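Local coordinates for protein fatty acid synthase 1, isoform A (Drosophila melanogaster, PDB 6FN6) that probably carries out ketoreduction, dehydration and enoyl reduction within a multifunctional NADPH-dependent enzyme that builds long-chain saturated fatty acids on an acyl carrier protein, at residues L866-A879 with G886-D898. Sequence-based numbering, arbitrary orientation.
Sequences LPTSVFNDQQVEQA and GKHIGKVVIKVRD
With CG anti to its carbonyl carbon (chi1 -62°), Phe871 leans its ring over the same side of the sheet as Val892, whose CG1, anti to the backbone N (chi1 -179°), meets ring atom CE1 of Phe871 at 3.9 Å. The helix that follows strand 868-872 lies over this pair: Ala879 puts its CA over the centre of the Phe871 ring, 3.7 Å above the plane, and the small side chain of alanine suits a helix position lying over the ring. One turn earlier, Val876 crosses Ile894 at about a right angle, CG1 of Val876 lying 3.9 Å from CD1 of Ile894. Ile894 suits this place because its extended chain reaches up to the helix while its CG2 branch stays by the backbone of Phe871.

Beneath these side chains, strands 868-872 and 891-895 run parallel, and five backbone hydrogen bonds join them and their approaches. The first runs from Lys891 N to Pro867 O (3.0 Å); proline, lacking an N-H, fits just before the strand as an acceptor, and its ring packs on Phe747 of helix 742-751. Phe871 is gripped twice, its N donating to Val893 O (2.8 Å) and its O accepting from Lys895 N. Gly890 has a positive phi, which glycine adopts easily, and its CA lies beside Pro867 O. On the other face, beta-branched Thr868 and Val893 touch through their CG2 methyls, and Val870 CG1 rests 3.7 Å from Lys895 CB. Thr868 OG1 hydrogen-bonds Glu683 OE1.

Strand 891-895 also pairs antiparallel with strand 601-611, placing this beta-alpha-beta crossover, strand 868-872, helix 876-885 and strand 891-895, in a mixed, branched sheet of the enoylreductase, a fold of the medium-chain dehydrogenase type.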
ATOM      1  N   LEU A 866       8.045 -33.020  10.681  1.00 55.16           N
ATOM      2  CA  LEU A 866       7.516 -33.040   9.325  1.00 54.78           C
ATOM      3  C   LEU A 866       7.994 -34.262   8.554  1.00 55.73           C
ATOM      4  O   LEU A 866       8.965 -34.908   8.950  1.00 56.14           O
ATOM      5  CB  LEU A 866       7.936 -31.775   8.578  1.00 53.30           C
ATOM      6  CG  LEU A 866       7.154 -30.491   8.853  1.00 52.92           C
ATOM      7  CD1 LEU A 866       7.234 -30.085  10.315  1.00 51.77           C
ATOM      8  CD2 LEU A 866       7.688 -29.381   7.966  1.00 53.47           C
ATOM      9  N   PRO A 867       7.298 -34.596   7.456  1.00 56.21           N
ATOM     10  CA  PRO A 867       7.842 -35.589   6.526  1.00 56.88           C
ATOM     11  C   PRO A 867       9.220 -35.161   6.038  1.00 55.07           C
ATOM     12  O   PRO A 867       9.495 -33.961   5.972  1.00 53.16           O
ATOM     13  CB  PRO A 867       6.825 -35.604   5.383  1.00 57.28           C
ATOM     14  CG  PRO A 867       5.568 -35.132   5.995  1.00 57.75           C
ATOM     15  CD  PRO A 867       5.965 -34.132   7.039  1.00 56.38           C
ATOM     16  N   THR A 868      10.074 -36.126   5.710  1.00 55.77           N
ATOM     17  CA  THR A 868      11.445 -35.826   5.322  1.00 54.26           C
ATOM     18  C   THR A 868      11.811 -36.421   3.969  1.00 54.53           C
ATOM     19  O   THR A 868      11.470 -37.562   3.664  1.00 56.43           O
ATOM     20  CB  THR A 868      12.447 -36.354   6.364  1.00 54.69           C
ATOM     21  OG1 THR A 868      12.223 -37.753   6.580  1.00 57.03           O
ATOM     22  CG2 THR A 868      12.297 -35.603   7.678  1.00 54.22           C
ATOM     23  N   SER A 869      12.515 -35.629   3.169  1.00 61.26           N
ATOM     24  CA  SER A 869      13.136 -36.113   1.946  1.00 62.91           C
ATOM     25  C   SER A 869      14.637 -36.033   2.162  1.00 62.54           C
ATOM     26  O   SER A 869      15.246 -34.980   1.978  1.00 61.61           O
ATOM     27  CB  SER A 869      12.700 -35.289   0.735  1.00 64.14           C
ATOM     28  OG  SER A 869      11.286 -35.218   0.652  1.00 66.44           O
ATOM     29  N   VAL A 870      15.223 -37.150   2.581  1.00 69.46           N
ATOM     30  CA  VAL A 870      16.602 -37.159   3.053  1.00 68.28           C
ATOM     31  C   VAL A 870      17.596 -37.380   1.918  1.00 66.92           C
ATOM     32  O   VAL A 870      17.361 -38.181   1.012  1.00 69.11           O
ATOM     33  CB  VAL A 870      16.797 -38.227   4.149  1.00 67.71           C
ATOM     34  CG1 VAL A 870      18.167 -38.086   4.797  1.00 66.86           C
ATOM     35  CG2 VAL A 870      15.693 -38.132   5.194  1.00 67.83           C
ATOM     36  N   PHE A 871      18.712 -36.659   1.985  1.00 52.80           N
ATOM     37  CA  PHE A 871      19.816 -36.832   1.048  1.00 54.41           C
ATOM     38  C   PHE A 871      21.125 -36.949   1.828  1.00 58.36           C
ATOM     39  O   PHE A 871      21.304 -36.279   2.840  1.00 59.12           O
ATOM     40  CB  PHE A 871      19.881 -35.658   0.067  1.00 51.37           C
ATOM     41  CG  PHE A 871      18.657 -35.513  -0.792  1.00 49.09           C
ATOM     42  CD1 PHE A 871      17.537 -34.851  -0.319  1.00 49.04           C
ATOM     43  CD2 PHE A 871      18.629 -36.034  -2.075  1.00 49.57           C
ATOM     44  CE1 PHE A 871      16.410 -34.712  -1.108  1.00 49.16           C
ATOM     45  CE2 PHE A 871      17.505 -35.899  -2.869  1.00 50.14           C
ATOM     46  CZ  PHE A 871      16.396 -35.239  -2.385  1.00 49.77           C
ATOM     47  N   ASN A 872      22.041 -37.796   1.367  1.00 50.11           N
ATOM     48  CA  ASN A 872      23.316 -37.963   2.065  1.00 52.39           C
ATOM     49  C   ASN A 872      24.304 -36.878   1.638  1.00 47.72           C
ATOM     50  O   ASN A 872      23.990 -36.040   0.791  1.00 46.69           O
ATOM     51  CB  ASN A 872      23.906 -39.357   1.816  1.00 61.98           C
ATOM     52  CG  ASN A 872      24.086 -39.668   0.345  1.00 68.56           C
ATOM     53  OD1 ASN A 872      24.239 -38.769  -0.480  1.00 69.63           O
ATOM     54  ND2 ASN A 872      24.072 -40.954   0.008  1.00 72.18           N
ATOM     55  N   ASP A 873      25.489 -36.887   2.243  1.00 56.24           N
ATOM     56  CA  ASP A 873      26.458 -35.806   2.066  1.00 54.81           C
ATOM     57  C   ASP A 873      26.886 -35.625   0.609  1.00 55.21           C
ATOM     58  O   ASP A 873      27.370 -34.559   0.233  1.00 50.71           O
ATOM     59  CB  ASP A 873      27.695 -36.045   2.940  1.00 55.69           C
ATOM     60  CG  ASP A 873      28.280 -37.433   2.767  1.00 56.59           C
ATOM     61  OD1 ASP A 873      27.599 -38.304   2.186  1.00 57.59           O
ATOM     62  OD2 ASP A 873      29.422 -37.654   3.220  1.00 57.60           O
ATOM     63  N   GLN A 874      26.712 -36.663  -0.204  1.00 72.44           N
ATOM     64  CA  GLN A 874      27.130 -36.617  -1.603  1.00 77.55           C
ATOM     65  C   GLN A 874      26.039 -36.054  -2.513  1.00 75.42           C
ATOM     66  O   GLN A 874      26.329 -35.555  -3.600  1.00 74.51           O
ATOM     67  CB  GLN A 874      27.526 -38.016  -2.084  1.00 86.31           C
ATOM     68  CG  GLN A 874      28.741 -38.599  -1.376  1.00 91.58           C
ATOM     69  CD  GLN A 874      29.976 -37.733  -1.520  1.00 92.46           C
ATOM     70  OE1 GLN A 874      30.084 -36.936  -2.451  1.00 92.27           O
ATOM     71  NE2 GLN A 874      30.915 -37.882  -0.592  1.00 93.36           N
ATOM     72  N   GLN A 875      24.788 -36.151  -2.073  1.00 68.16           N
ATOM     73  CA  GLN A 875      23.651 -35.730  -2.887  1.00 68.78           C
ATOM     74  C   GLN A 875      23.154 -34.331  -2.521  1.00 63.45           C
ATOM     75  O   GLN A 875      21.948 -34.076  -2.538  1.00 64.14           O
ATOM     76  CB  GLN A 875      22.504 -36.729  -2.733  1.00 76.50           C
ATOM     77  CG  GLN A 875      22.861 -38.161  -3.087  1.00 82.21           C
ATOM     78  CD  GLN A 875      21.908 -39.162  -2.463  1.00 86.06           C
ATOM     79  OE1 GLN A 875      21.113 -38.817  -1.587  1.00 85.59           O
ATOM     80  NE2 GLN A 875      21.990 -40.411  -2.902  1.00 89.23           N
ATOM     81  N   VAL A 876      24.073 -33.426  -2.195  1.00 49.97           N
ATOM     82  CA  VAL A 876      23.692 -32.069  -1.815  1.00 43.60           C
ATOM     83  C   VAL A 876      23.104 -31.321  -3.008  1.00 47.02           C
ATOM     84  O   VAL A 876      22.139 -30.574  -2.861  1.00 44.72           O
ATOM     85  CB  VAL A 876      24.890 -31.303  -1.222  1.00 40.57           C
ATOM     86  CG1 VAL A 876      24.495 -29.875  -0.855  1.00 39.15           C
ATOM     87  CG2 VAL A 876      25.428 -32.030  -0.006  1.00 41.09           C
ATOM     88  N   GLU A 877      23.696 -31.512  -4.184  1.00 60.00           N
ATOM     89  CA  GLU A 877      23.201 -30.866  -5.395  1.00 68.01           C
ATOM     90  C   GLU A 877      21.747 -31.263  -5.628  1.00 69.92           C
ATOM     91  O   GLU A 877      20.870 -30.408  -5.762  1.00 62.41           O
ATOM     92  CB  GLU A 877      24.062 -31.239  -6.608  1.00 76.99           C
ATOM     93  CG  GLU A 877      23.565 -30.659  -7.930  1.00 82.40           C
ATOM     94  CD  GLU A 877      24.391 -31.116  -9.118  1.00 86.62           C
ATOM     95  OE1 GLU A 877      25.527 -31.595  -8.907  1.00 88.33           O
ATOM     96  OE2 GLU A 877      23.907 -30.997 -10.263  1.00 87.99           O
ATOM     97  N   GLN A 878      21.500 -32.568  -5.661  1.00 65.37           N
ATOM     98  CA  GLN A 878      20.168 -33.089  -5.933  1.00 69.08           C
ATOM     99  C   GLN A 878      19.196 -32.625  -4.856  1.00 61.59           C
ATOM    100  O   GLN A 878      18.024 -32.370  -5.134  1.00 57.80           O
ATOM    101  CB  GLN A 878      20.195 -34.618  -6.003  1.00 83.94           C
ATOM    102  CG  GLN A 878      21.076 -35.174  -7.114  1.00 97.58           C
ATOM    103  CD  GLN A 878      20.695 -34.649  -8.486  1.00109.18           C
ATOM    104  OE1 GLN A 878      19.519 -34.618  -8.848  1.00114.50           O
ATOM    105  NE2 GLN A 878      21.693 -34.231  -9.257  1.00112.29           N
ATOM    106  N   ALA A 879      19.691 -32.515  -3.628  1.00 58.95           N
ATOM    107  CA  ALA A 879      18.877 -32.046  -2.513  1.00 59.07           C
ATOM    108  C   ALA A 879      18.354 -30.637  -2.778  1.00 59.31           C
ATOM    109  O   ALA A 879      17.164 -30.365  -2.608  1.00 61.29           O
ATOM    110  CB  ALA A 879      19.677 -32.083  -1.222  1.00 58.64           C
ATOM    111  N   GLY A 886       9.815 -27.805  -6.087  1.00 95.68           N
ATOM    112  CA  GLY A 886       8.595 -27.518  -5.355  1.00 97.36           C
ATOM    113  C   GLY A 886       7.595 -28.656  -5.299  1.00 94.99           C
ATOM    114  O   GLY A 886       6.454 -28.459  -4.878  1.00 89.67           O
ATOM    115  N   LYS A 887       8.008 -29.847  -5.723  1.00 80.01           N
ATOM    116  CA  LYS A 887       7.143 -31.019  -5.632  1.00 86.64           C
ATOM    117  C   LYS A 887       7.234 -31.643  -4.244  1.00 83.80           C
ATOM    118  O   LYS A 887       6.480 -32.560  -3.916  1.00 87.21           O
ATOM    119  CB  LYS A 887       7.506 -32.069  -6.686  1.00 95.88           C
ATOM    120  CG  LYS A 887       8.913 -32.639  -6.551  1.00103.16           C
ATOM    121  CD  LYS A 887       9.189 -33.711  -7.598  1.00110.00           C
ATOM    122  CE  LYS A 887       8.420 -34.993  -7.286  1.00114.55           C
ATOM    123  NZ  LYS A 887       8.740 -36.105  -8.222  1.00116.74           N
ATOM    124  N   HIS A 888       8.154 -31.137  -3.429  1.00 67.36           N
ATOM    125  CA  HIS A 888       8.436 -31.739  -2.134  1.00 61.72           C
ATOM    126  C   HIS A 888       7.392 -31.347  -1.101  1.00 53.38           C
ATOM    127  O   HIS A 888       6.865 -30.235  -1.127  1.00 51.03           O
ATOM    128  CB  HIS A 888       9.827 -31.322  -1.647  1.00 64.80           C
ATOM    129  CG  HIS A 888       9.927 -29.872  -1.284  1.00 67.44           C
ATOM    130  ND1 HIS A 888       9.787 -29.418   0.009  1.00 69.23           N
ATOM    131  CD2 HIS A 888      10.136 -28.774  -2.049  1.00 69.28           C
ATOM    132  CE1 HIS A 888       9.915 -28.103   0.028  1.00 69.58           C
ATOM    133  NE2 HIS A 888      10.128 -27.688  -1.207  1.00 69.88           N
ATOM    134  N   ILE A 889       7.123 -32.264  -0.179  1.00 60.96           N
ATOM    135  CA  ILE A 889       6.210 -32.014   0.924  1.00 57.61           C
ATOM    136  C   ILE A 889       6.957 -32.233   2.229  1.00 55.39           C
ATOM    137  O   ILE A 889       7.459 -33.324   2.490  1.00 55.15           O
ATOM    138  CB  ILE A 889       4.960 -32.918   0.833  1.00 62.28           C
ATOM    139  CG1 ILE A 889       4.130 -32.542  -0.398  1.00 65.02           C
ATOM    140  CG2 ILE A 889       4.119 -32.825   2.117  1.00 62.75           C
ATOM    141  CD1 ILE A 889       2.898 -33.410  -0.612  1.00 69.69           C
ATOM    142  N   GLY A 890       7.035 -31.185   3.040  1.00 71.66           N
ATOM    143  CA  GLY A 890       7.732 -31.258   4.309  1.00 72.12           C
ATOM    144  C   GLY A 890       9.126 -30.672   4.241  1.00 70.31           C
ATOM    145  O   GLY A 890       9.386 -29.754   3.461  1.00 73.27           O
ATOM    146  N   LYS A 891      10.024 -31.203   5.062  1.00 54.88           N
ATOM    147  CA  LYS A 891      11.375 -30.663   5.161  1.00 49.82           C
ATOM    148  C   LYS A 891      12.390 -31.488   4.373  1.00 49.19           C
ATOM    149  O   LYS A 891      12.367 -32.719   4.406  1.00 50.20           O
ATOM    150  CB  LYS A 891      11.804 -30.586   6.627  1.00 49.64           C
ATOM    151  CG  LYS A 891      12.954 -29.629   6.893  1.00 49.18           C
ATOM    152  CD  LYS A 891      12.590 -28.206   6.494  1.00 50.91           C
ATOM    153  CE  LYS A 891      13.032 -27.191   7.532  1.00 51.53           C
ATOM    154  NZ  LYS A 891      12.511 -25.829   7.223  1.00 52.17           N
ATOM    155  N   VAL A 892      13.282 -30.794   3.672  1.00 46.01           N
ATOM    156  CA  VAL A 892      14.385 -31.428   2.960  1.00 46.07           C
ATOM    157  C   VAL A 892      15.600 -31.465   3.878  1.00 46.42           C
ATOM    158  O   VAL A 892      16.065 -30.421   4.333  1.00 45.48           O
ATOM    159  CB  VAL A 892      14.703 -30.676   1.649  1.00 44.84           C
ATOM    160  CG1 VAL A 892      15.835 -31.356   0.886  1.00 45.10           C
ATOM    161  CG2 VAL A 892      13.457 -30.571   0.780  1.00 45.30           C
ATOM    162  N   VAL A 893      16.120 -32.663   4.140  1.00 61.85           N
ATOM    163  CA  VAL A 893      17.196 -32.826   5.116  1.00 61.59           C
ATOM    164  C   VAL A 893      18.421 -33.528   4.528  1.00 63.04           C
ATOM    165  O   VAL A 893      18.300 -34.486   3.764  1.00 64.50           O
ATOM    166  CB  VAL A 893      16.697 -33.592   6.357  1.00 60.96           C
ATOM    167  CG1 VAL A 893      17.734 -33.527   7.474  1.00 58.85           C
ATOM    168  CG2 VAL A 893      15.355 -33.041   6.827  1.00 60.72           C
ATOM    169  N   ILE A 894      19.603 -33.044   4.901  1.00 45.52           N
ATOM    170  CA  ILE A 894      20.856 -33.681   4.498  1.00 45.58           C
ATOM    171  C   ILE A 894      21.410 -34.514   5.645  1.00 46.68           C
ATOM    172  O   ILE A 894      21.626 -34.011   6.748  1.00 46.31           O
ATOM    173  CB  ILE A 894      21.888 -32.643   4.027  1.00 43.71           C
ATOM    174  CG1 ILE A 894      21.458 -32.058   2.684  1.00 42.98           C
ATOM    175  CG2 ILE A 894      23.274 -33.284   3.896  1.00 43.82           C
ATOM    176  CD1 ILE A 894      22.284 -30.879   2.229  1.00 41.20           C
ATOM    177  N   LYS A 895      21.646 -35.791   5.362  1.00 69.79           N
ATOM    178  CA  LYS A 895      22.169 -36.728   6.348  1.00 71.00           C
ATOM    179  C   LYS A 895      23.691 -36.662   6.394  1.00 68.17           C
ATOM    180  O   LYS A 895      24.375 -37.360   5.646  1.00 71.18           O
ATOM    181  CB  LYS A 895      21.703 -38.147   6.015  1.00 76.76           C
ATOM    182  CG  LYS A 895      22.228 -39.242   6.935  1.00 80.02           C
ATOM    183  CD  LYS A 895      22.339 -40.566   6.192  1.00 84.15           C
ATOM    184  CE  LYS A 895      20.976 -41.090   5.766  1.00 89.08           C
ATOM    185  NZ  LYS A 895      21.084 -42.351   4.985  1.00 91.63           N
ATOM    186  N   VAL A 896      24.216 -35.818   7.275  1.00 51.90           N
ATOM    187  CA  VAL A 896      25.656 -35.678   7.427  1.00 48.62           C
ATOM    188  C   VAL A 896      26.217 -36.915   8.124  1.00 50.45           C
ATOM    189  O   VAL A 896      27.245 -37.459   7.716  1.00 49.48           O
ATOM    190  CB  VAL A 896      26.011 -34.396   8.201  1.00 46.81           C
ATOM    191  CG1 VAL A 896      27.518 -34.210   8.260  1.00 45.93           C
ATOM    192  CG2 VAL A 896      25.344 -33.180   7.563  1.00 45.81           C
ATOM    193  N   ARG A 897      25.536 -37.349   9.181  1.00 63.64           N
ATOM    194  CA  ARG A 897      25.932 -38.539   9.924  1.00 65.04           C
ATOM    195  C   ARG A 897      24.720 -39.422  10.208  1.00 64.78           C
ATOM    196  O   ARG A 897      23.639 -38.921  10.513  1.00 62.12           O
ATOM    197  CB  ARG A 897      26.605 -38.149  11.237  1.00 68.78           C
ATOM    198  CG  ARG A 897      27.855 -37.311  11.078  1.00 69.86           C
ATOM    199  CD  ARG A 897      28.366 -36.859  12.435  1.00 72.38           C
ATOM    200  NE  ARG A 897      28.681 -37.989  13.306  1.00 77.31           N
ATOM    201  CZ  ARG A 897      29.909 -38.432  13.563  1.00 83.16           C
ATOM    202  NH1 ARG A 897      30.974 -37.846  13.023  1.00 84.99           N
ATOM    203  NH2 ARG A 897      30.074 -39.469  14.371  1.00 85.87           N
ATOM    204  N   ASP A 898      24.907 -40.733  10.113  1.00 56.04           N
ATOM    205  CA  ASP A 898      23.887 -41.690  10.527  1.00 61.07           C
ATOM    206  C   ASP A 898      23.792 -41.710  12.048  1.00 59.19           C
ATOM    207  O   ASP A 898      24.808 -41.759  12.738  1.00 59.08           O
ATOM    208  CB  ASP A 898      24.203 -43.085   9.990  1.00 70.86           C
ATOM    209  CG  ASP A 898      23.773 -43.266   8.548  1.00 77.97           C
ATOM    210  OD1 ASP A 898      22.583 -43.034   8.251  1.00 81.99           O
ATOM    211  OD2 ASP A 898      24.626 -43.621   7.709  1.00 79.54           O
TER